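Side-chain contact in deseasin MCP-01 (Pseudoalteromonas sp., PDB 3VV3), which degrades collagen as a bacterial serine protease of the subtilisin family: residues D10-W13 with G14-N17. Numbering follows the deposited sequence.
Sequences DDLW and GLNN
Trp13 lays its indole against the backbone of the very next residue: Gly14 CA sits over the six-membered ring, 3.9 Å from its centroid and 27° off the normal, a CH-pi contact. The first torsion explains this placement, since CG stands between the backbone N and the carbonyl carbon (chi1 69°), folding the ring back over the peptide that joins the two residues. Its CE3 comes 3.5 Å from Gly14 CA, and its NE1 donates to Ser252 O. Asn17 adds its amide obliquely, ND2 lying 3.7 Å from Trp13 CE3, while its CB packs 3.4 Å from Trp13 O. Beneath the ring the chain makes a single helix-like turn, closed on one carbonyl. Leu12 O accepts Asn16 N at 3.1 Å in a nearly straight bond (167° at the hydrogen) in the carbonyl plane; the second donor, Leu15 N, also 3.1 Å from Leu12 O, stands above that plane and makes a more bent bond. Leu12 is itself the centre of an inverse gamma turn, its closing bond from Trp13 N to Asp11 O weak, immediately before this turn. On its apolar side Leu12 and Leu15 run side by side, CD1 of Leu12 3.8 Å from CD1 of Leu15. A leucine in place of Trp13 would probably lose the ring face on which Gly14 CA rests and leave the Ser252 carbonyl without its indole N-H. Asn17 is fixed by outside bonds, OD1 to Gly19 N and ND2 to Ala27 O and Ser230 O, and its backbone N donates to OD2 of Asp28, a calcium ligand. The turn thus ties this loop to the calcium-binding one: Gly14 and Leu15 pair through the backbone with Ile29 and Ala31, Leu15 rests on helix 31-34, and Leu12 and Trp13 pack on strand 254-258.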
loop_
_atom_site.group_PDB
_atom_site.type_symbol
_atom_site.label_atom_id
_atom_site.label_comp_id
_atom_site.label_asym_id
_atom_site.label_seq_id
_atom_site.Cartn_x
_atom_site.Cartn_y
_atom_site.Cartn_z
ATOM N N ASP A 10 19.692 -10.533 8.150
ATOM C CA ASP A 10 19.651 -11.500 7.055
ATOM C C ASP A 10 18.374 -11.423 6.205
ATOM O O ASP A 10 18.329 -11.967 5.100
ATOM C CB ASP A 10 19.856 -12.928 7.579
ATOM C CG ASP A 10 21.284 -13.186 8.039
ATOM O OD1 ASP A 10 22.178 -12.365 7.731
ATOM O OD2 ASP A 10 21.512 -14.222 8.702
ATOM N N ASP A 11 17.344 -10.758 6.722
ATOM C CA ASP A 11 16.097 -10.579 5.979
ATOM C C ASP A 11 16.189 -9.408 5.002
ATOM O O ASP A 11 15.318 -9.232 4.147
ATOM C CB ASP A 11 14.924 -10.363 6.941
ATOM C CG ASP A 11 14.600 -11.601 7.747
ATOM O OD1 ASP A 11 14.688 -12.704 7.183
ATOM O OD2 ASP A 11 14.267 -11.472 8.939
ATOM N N LEU A 12 17.245 -8.607 5.143
ATOM C CA LEU A 12 17.438 -7.415 4.316
ATOM C C LEU A 12 18.165 -7.726 3.007
ATOM O O LEU A 12 19.317 -7.337 2.809
ATOM C CB LEU A 12 18.196 -6.341 5.113
ATOM C CG LEU A 12 17.485 -5.936 6.408
ATOM C CD1 LEU A 12 18.345 -4.971 7.236
ATOM C CD2 LEU A 12 16.096 -5.330 6.125
ATOM N N TRP A 13 17.488 -8.415 2.095
ATOM C CA TRP A 13 18.147 -8.847 0.870
ATOM C C TRP A 13 18.623 -7.652 0.029
ATOM O O TRP A 13 19.643 -7.722 -0.658
ATOM C CB TRP A 13 17.212 -9.752 0.054
ATOM C CG TRP A 13 16.048 -9.006 -0.531
ATOM C CD1 TRP A 13 14.789 -8.892 -0.012
ATOM C CD2 TRP A 13 16.055 -8.254 -1.743
ATOM N NE1 TRP A 13 14.008 -8.118 -0.838
ATOM C CE2 TRP A 13 14.763 -7.717 -1.910
ATOM C CE3 TRP A 13 17.028 -7.991 -2.711
ATOM C CZ2 TRP A 13 14.422 -6.921 -3.005
ATOM C CZ3 TRP A 13 16.690 -7.207 -3.796
ATOM C CH2 TRP A 13 15.396 -6.677 -3.934
ATOM N N GLY A 14 17.890 -6.543 0.095
ATOM C CA GLY A 14 18.245 -5.367 -0.682
ATOM C C GLY A 14 19.619 -4.824 -0.331
ATOM O O GLY A 14 20.306 -4.252 -1.176
ATOM N N LEU A 15 20.013 -4.995 0.926
ATOM C CA LEU A 15 21.321 -4.523 1.381
ATOM C C LEU A 15 22.388 -5.579 1.101
ATOM O O LEU A 15 23.519 -5.270 0.686
ATOM C CB LEU A 15 21.292 -4.199 2.880
ATOM C CG LEU A 15 20.262 -3.168 3.364
ATOM C CD1 LEU A 15 20.436 -2.906 4.856
ATOM C CD2 LEU A 15 20.399 -1.869 2.572
ATOM N N ASN A 16 22.014 -6.834 1.328
ATOM C CA ASN A 16 22.920 -7.953 1.097
ATOM C C ASN A 16 22.125 -9.199 0.726
ATOM O O ASN A 16 21.332 -9.695 1.519
ATOM C CB ASN A 16 23.761 -8.213 2.345
ATOM C CG ASN A 16 24.845 -9.248 2.111
ATOM O OD1 ASN A 16 24.815 -10.341 2.687
ATOM N ND2 ASN A 16 25.804 -8.911 1.260
ATOM N N ASN A 17 22.334 -9.679 -0.493
ATOM C CA ASN A 17 21.579 -10.804 -1.031
ATOM C C ASN A 17 22.535 -11.962 -1.319
ATOM O O ASN A 17 23.437 -11.827 -2.147
ATOM C CB ASN A 17 20.890 -10.360 -2.325
ATOM C CG ASN A 17 19.818 -11.330 -2.797
ATOM O OD1 ASN A 17 19.690 -12.450 -2.293
ATOM N ND2 ASN A 17 19.043 -10.898 -3.784
#